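Local coordinates for protein peptidoglycan glycosyltransferase (Eggerthella lenta, PDB 4MNR) that is a penicillin-binding protein by family, pairing a dimerisation-type region with a domain of the beta-lactamase-like fold, at residues A[267-272]-A[276-281]; A[319-324]-A[428-433]. One frame throughout, in Å; residues are numbered along the deposited sequence.

Contacts 1 and 2 lie in series along the chain: the loop between helices 242-263 and 284-289 doubles back on itself in contact 1, then the start of helix 321-332 meets the much later strand 425-431 in contact 2. All four segments belong to the penicillin-binding-protein domain of the beta-lactamase-like fold. Their centres are 14 Å apart, and they touch directly: Ser279 OG and Thr320 N, 3.3 Å apart, probably form a hydrogen bond, while Pro277 packs on Thr320. The result is a layered order, with the partly buried loop over the first turn of helix 321-332 and that turn over the central antiparallel sheet.

Contact 1. Residues A[267-272]-A[276-281]; sequences NKEIDF and TPESLM
The side chains of Asn267 and Met281, a selenomethionine here, cross at about a right angle, the amide ND2 lying near Met281 CB. A chi1 of -64°, with CG beside the backbone N, turns the amide toward the Met281 backbone: Met281 N donates to Asn267 OD1 at 3.0 Å from a position 36° out of the carbonyl plane, and Asn267 ND2 returns a weak bond to Met281 O at 3.3 Å. Glu262, on helix 242-263, also binds ND2. Asn267 N donates to Ser279 O at 2.8 Å, so the two nearly antiparallel runs, part of a single loop, are joined at this end by two good bonds and a weak one.

Glu278 stretches out across the other run, CG anti to its backbone N (chi1 -169°). Its CG packs at 3.4 Å from Lys268 O, and OE2 comes to 2.9 Å from Asn267 C. At the far end Thr276 OG1, bonded to Leu274 O, lies obliquely against the Phe272 ring, 3.4 Å from CD2. Waters bridge Lys268 O to Ser279 N and Ile270 N to Thr276 O, filling in where direct backbone bonds are missing.

Back beside Asn267, two acceptors lie close without a hydrogen bond, Glu278 OE2 and Asn267 O being 3.0 Å apart. With the Glu269 carboxylate and a bound acetic acid, probably from the crystallisation liquor, also near, this setting may raise the proton affinity of Glu278.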
loop_
_atom_site.group_PDB
_atom_site.type_symbol
_atom_site.label_atom_id
_atom_site.label_comp_id
_atom_site.label_asym_id
_atom_site.label_seq_id
_atom_site.Cartn_x
_atom_site.Cartn_y
_atom_site.Cartn_z
ATOM N N ASN A 267 -8.415 -6.234 -9.753
ATOM C CA ASN A 267 -9.164 -6.121 -11.009
ATOM C C ASN A 267 -10.319 -5.134 -10.957
ATOM O O ASN A 267 -11.257 -5.231 -11.756
ATOM C CB ASN A 267 -9.665 -7.478 -11.511
ATOM C CG ASN A 267 -8.535 -8.421 -11.867
ATOM O OD1 ASN A 267 -7.432 -7.991 -12.211
ATOM N ND2 ASN A 267 -8.815 -9.711 -11.816
ATOM N N LYS A 268 -10.246 -4.194 -10.021
ATOM C CA LYS A 268 -11.208 -3.094 -9.959
ATOM C C LYS A 268 -10.476 -1.770 -10.165
ATOM O O LYS A 268 -9.393 -1.558 -9.641
ATOM C CB LYS A 268 -11.903 -3.065 -8.599
ATOM C CG LYS A 268 -12.536 -4.375 -8.175
ATOM C CD LYS A 268 -13.771 -4.703 -8.998
ATOM C CE LYS A 268 -14.372 -6.023 -8.553
ATOM N NZ LYS A 268 -14.513 -6.074 -7.072
ATOM N N GLU A 269 -11.070 -0.881 -10.948
ATOM C CA GLU A 269 -10.525 0.456 -11.059
ATOM C C GLU A 269 -10.992 1.236 -9.843
ATOM O O GLU A 269 -12.185 1.406 -9.615
ATOM C CB GLU A 269 -10.948 1.125 -12.367
ATOM C CG GLU A 269 -10.048 0.754 -13.545
ATOM C CD GLU A 269 -10.667 1.077 -14.893
ATOM O OE1 GLU A 269 -11.500 0.277 -15.372
ATOM O OE2 GLU A 269 -10.316 2.126 -15.476
ATOM N N ILE A 270 -10.037 1.662 -9.037
ATOM C CA ILE A 270 -10.359 2.395 -7.828
ATOM C C ILE A 270 -10.096 3.869 -8.064
ATOM O O ILE A 270 -9.019 4.256 -8.508
ATOM C CB ILE A 270 -9.574 1.843 -6.630
ATOM C CG1 ILE A 270 -10.183 0.495 -6.219
ATOM C CG2 ILE A 270 -9.597 2.829 -5.462
ATOM C CD1 ILE A 270 -9.208 -0.465 -5.575
ATOM N N ASP A 271 -11.110 4.683 -7.796
ATOM C CA ASP A 271 -11.041 6.114 -8.022
ATOM C C ASP A 271 -10.051 6.737 -7.028
ATOM O O ASP A 271 -10.084 6.429 -5.835
ATOM C CB ASP A 271 -12.442 6.690 -7.824
ATOM C CG ASP A 271 -12.559 8.141 -8.251
ATOM O OD1 ASP A 271 -11.810 8.582 -9.149
ATOM O OD2 ASP A 271 -13.426 8.837 -7.687
ATOM N N PHE A 272 -9.166 7.597 -7.522
ATOM C CA PHE A 272 -8.180 8.251 -6.659
ATOM C C PHE A 272 -7.672 9.499 -7.382
ATOM O O PHE A 272 -7.591 9.510 -8.614
ATOM C CB PHE A 272 -7.037 7.270 -6.310
ATOM C CG PHE A 272 -6.243 7.662 -5.091
ATOM C CD1 PHE A 272 -6.845 7.700 -3.834
ATOM C CD2 PHE A 272 -4.898 7.981 -5.192
ATOM C CE1 PHE A 272 -6.128 8.069 -2.718
ATOM C CE2 PHE A 272 -4.177 8.344 -4.073
ATOM C CZ PHE A 272 -4.782 8.392 -2.838
ATOM N N THR A 276 -3.405 5.818 -10.259
ATOM C CA THR A 276 -3.211 4.551 -9.567
ATOM C C THR A 276 -3.588 3.430 -10.528
ATOM O O THR A 276 -4.748 3.321 -10.937
ATOM C CB THR A 276 -4.101 4.456 -8.306
ATOM O OG1 THR A 276 -3.903 5.607 -7.477
ATOM C CG2 THR A 276 -3.763 3.212 -7.506
ATOM N N PRO A 277 -2.608 2.604 -10.920
ATOM C CA PRO A 277 -2.942 1.509 -11.835
ATOM C C PRO A 277 -3.810 0.472 -11.129
ATOM O O PRO A 277 -3.686 0.257 -9.924
ATOM C CB PRO A 277 -1.574 0.912 -12.185
ATOM C CG PRO A 277 -0.709 1.231 -10.988
ATOM C CD PRO A 277 -1.198 2.580 -10.497
ATOM N N GLU A 278 -4.692 -0.159 -11.891
ATOM C CA GLU A 278 -5.500 -1.258 -11.386
ATOM C C GLU A 278 -4.580 -2.371 -10.873
ATOM O O GLU A 278 -3.628 -2.749 -11.567
ATOM C CB GLU A 278 -6.334 -1.781 -12.555
ATOM C CG GLU A 278 -7.424 -2.748 -12.207
ATOM C CD GLU A 278 -8.193 -3.182 -13.450
ATOM O OE1 GLU A 278 -7.949 -2.617 -14.536
ATOM O OE2 GLU A 278 -9.027 -4.098 -13.348
ATOM N N SER A 279 -4.852 -2.890 -9.674
ATOM C CA SER A 279 -4.131 -4.073 -9.192
ATOM C C SER A 279 -4.692 -5.284 -9.925
ATOM O O SER A 279 -5.872 -5.308 -10.277
ATOM C CB SER A 279 -4.272 -4.222 -7.673
ATOM O OG SER A 279 -3.610 -3.160 -7.005
ATOM N N LEU A 280 -3.842 -6.275 -10.188
ATOM C CA LEU A 280 -4.181 -7.311 -11.162
ATOM C C LEU A 280 -4.136 -8.728 -10.609
ATOM O O LEU A 280 -3.281 -9.063 -9.787
ATOM C CB LEU A 280 -3.227 -7.230 -12.359
ATOM C CG LEU A 280 -3.147 -5.868 -13.046
ATOM C CD1 LEU A 280 -2.068 -5.857 -14.116
ATOM C CD2 LEU A 280 -4.491 -5.569 -13.635
HETATM N N MSE A 281 -5.079 -9.547 -11.078
HETATM C CA MSE A 281 -5.096 -10.993 -10.829
HETATM C C MSE A 281 -5.361 -11.702 -12.144
HETATM O O MSE A 281 -6.089 -11.194 -12.992
HETATM C CB MSE A 281 -6.208 -11.379 -9.844
HETATM C CG MSE A 281 -5.825 -11.300 -8.397
HETATM SE SE MSE A 281 -4.474 -12.584 -7.813
HETATM C CE MSE A 281 -5.454 -14.252 -7.638
HETATM O O HOH W 1 -7.474 -2.339 -8.226
HETATM O O HOH W 2 -6.946 1.525 -9.374
HETATM O O HOH W 3 -6.399 7.199 -10.343
#

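Contact 2. Residues A[319-324]-A[428-433]; sequences ATVLEM and AIVIED
Val321, in the first turn of helix 321-332, presses its forked side chain onto Ala428 and Val430 of strand 425-431, a helix-on-sheet contact inside the beta-lactamase-like fold of penicillin-binding proteins. The strand is the middle one of a five-stranded antiparallel sheet, and Ala428 and Val430, two residues apart, face the helix together.

The bump on the helix side is Val321, whose two methyls divide the work. CG1, anti to the backbone N (chi1 -180°), settles over Ala428, 3.7 Å from Ala428 O and 4.0 Å from Ala428 CB. CG2 leans toward Val430 and meets Val430 CG1 at 3.6 Å, the two side chains crossing obliquely. The strand offers a bump in return: the small Ala428 methyl enters the shallow hollow between Val321 and Met324, one helical turn apart, and lies 3.9 Å from Val321 O and 4.2 Å from Met324 C. Met324, a selenomethionine, adds its CB to the rim of this hollow.

Neighbouring strands widen the seat. Ala131 and Val133 of strand 130-135 touch Val321, and Trp413 of strand 409-418 packs on both Met324 and Val430. No hydrogen bond joins the segments, and all four touching residues are buried, so the fit of apolar shapes makes this contact.

The helix is fixed at its start by Thr320, the N-cap residue, whose OG1 accepts a hydrogen bond from Glu323 N at 3.0 Å.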
loop_
_atom_site.group_PDB
_atom_site.type_symbol
_atom_site.label_atom_id
_atom_site.label_comp_id
_atom_site.label_asym_id
_atom_site.label_seq_id
_atom_site.Cartn_x
_atom_site.Cartn_y
_atom_site.Cartn_z
ATOM N N ALA A 319 0.146 -5.518 -7.167
ATOM C CA ALA A 319 -0.637 -4.567 -6.400
ATOM C C ALA A 319 0.117 -3.273 -6.201
ATOM O O ALA A 319 1.351 -3.264 -6.159
ATOM C CB ALA A 319 -0.986 -5.158 -5.040
ATOM N N THR A 320 -0.632 -2.190 -6.023
ATOM C CA THR A 320 -0.010 -0.958 -5.543
ATOM C C THR A 320 0.170 -1.018 -4.037
ATOM O O THR A 320 -0.458 -1.826 -3.367
ATOM C CB THR A 320 -0.869 0.261 -5.888
ATOM O OG1 THR A 320 -2.176 0.111 -5.325
ATOM C CG2 THR A 320 -0.987 0.412 -7.378
ATOM N N VAL A 321 1.014 -0.147 -3.487
ATOM C CA VAL A 321 1.171 -0.100 -2.036
ATOM C C VAL A 321 -0.149 0.357 -1.404
ATOM O O VAL A 321 -0.557 -0.127 -0.344
ATOM C CB VAL A 321 2.346 0.808 -1.639
ATOM C CG1 VAL A 321 2.510 0.843 -0.113
ATOM C CG2 VAL A 321 3.616 0.299 -2.315
ATOM N N LEU A 322 -0.842 1.264 -2.091
ATOM C CA LEU A 322 -2.168 1.699 -1.654
ATOM C C LEU A 322 -3.135 0.522 -1.549
ATOM O O LEU A 322 -3.859 0.399 -0.550
ATOM C CB LEU A 322 -2.717 2.752 -2.624
ATOM C CG LEU A 322 -4.138 3.237 -2.359
ATOM C CD1 LEU A 322 -4.277 3.848 -0.954
ATOM C CD2 LEU A 322 -4.574 4.242 -3.425
ATOM N N GLU A 323 -3.123 -0.361 -2.553
ATOM C CA GLU A 323 -3.978 -1.543 -2.521
ATOM C C GLU A 323 -3.632 -2.429 -1.322
ATOM O O GLU A 323 -4.526 -2.927 -0.644
ATOM C CB GLU A 323 -3.866 -2.356 -3.812
ATOM C CG GLU A 323 -4.471 -3.758 -3.728
ATOM C CD GLU A 323 -5.989 -3.765 -3.515
ATOM O OE1 GLU A 323 -6.690 -2.866 -4.026
ATOM O OE2 GLU A 323 -6.486 -4.685 -2.828
HETATM N N MSE A 324 -2.347 -2.620 -1.051
HETATM C CA MSE A 324 -1.985 -3.448 0.099
HETATM C C MSE A 324 -2.379 -2.814 1.427
HETATM O O MSE A 324 -2.730 -3.507 2.372
HETATM C CB MSE A 324 -0.497 -3.849 0.073
HETATM C CG MSE A 324 -0.124 -4.667 -1.151
HETATM SE SE MSE A 324 -1.342 -6.168 -1.504
HETATM C CE MSE A 324 -1.151 -7.122 0.189
ATOM N N ALA A 428 1.317 0.158 5.350
ATOM C CA ALA A 428 1.849 -0.752 4.328
ATOM C C ALA A 428 3.153 -0.131 3.850
ATOM O O ALA A 428 3.204 1.064 3.560
ATOM C CB ALA A 428 0.881 -0.902 3.152
ATOM N N ILE A 429 4.204 -0.935 3.789
ATOM C CA ILE A 429 5.500 -0.415 3.367
ATOM C C ILE A 429 6.192 -1.462 2.520
ATOM O O ILE A 429 6.102 -2.664 2.805
ATOM C CB ILE A 429 6.372 -0.016 4.587
ATOM C CG1 ILE A 429 7.722 0.562 4.143
ATOM C CG2 ILE A 429 6.606 -1.189 5.504
ATOM C CD1 ILE A 429 8.457 1.299 5.293
ATOM N N VAL A 430 6.838 -1.016 1.447
ATOM C CA VAL A 430 7.711 -1.904 0.682
ATOM C C VAL A 430 9.078 -1.250 0.566
ATOM O O VAL A 430 9.194 -0.052 0.275
ATOM C CB VAL A 430 7.154 -2.259 -0.726
ATOM C CG1 VAL A 430 6.939 -0.990 -1.558
ATOM C CG2 VAL A 430 8.117 -3.248 -1.432
ATOM N N ILE A 431 10.113 -2.025 0.848
ATOM C CA ILE A 431 11.486 -1.575 0.634
ATOM C C ILE A 431 12.080 -2.421 -0.486
ATOM O O ILE A 431 12.307 -3.619 -0.311
ATOM C CB ILE A 431 12.354 -1.796 1.891
ATOM C CG1 ILE A 431 11.742 -1.103 3.111
ATOM C CG2 ILE A 431 13.782 -1.308 1.636
ATOM C CD1 ILE A 431 11.715 0.386 3.011
ATOM N N GLU A 432 12.349 -1.815 -1.635
ATOM C CA GLU A 432 12.909 -2.582 -2.752
ATOM C C GLU A 432 14.337 -3.067 -2.472
ATOM O O GLU A 432 15.162 -2.333 -1.911
ATOM C CB GLU A 432 12.888 -1.770 -4.047
ATOM C CG GLU A 432 11.489 -1.366 -4.501
ATOM C CD GLU A 432 11.503 -0.491 -5.733
ATOM O OE1 GLU A 432 12.339 -0.724 -6.639
ATOM O OE2 GLU A 432 10.678 0.442 -5.795
ATOM N N ASP A 433 14.619 -4.307 -2.860
ATOM C CA ASP A 433 15.961 -4.880 -2.688
ATOM C C ASP A 433 16.435 -4.772 -1.244
ATOM O O ASP A 433 17.588 -4.424 -0.990
ATOM C CB ASP A 433 16.957 -4.184 -3.616
ATOM C CG ASP A 433 16.454 -4.110 -5.041
ATOM O OD1 ASP A 433 16.087 -5.175 -5.584
ATOM O OD2 ASP A 433 16.395 -2.993 -5.602
#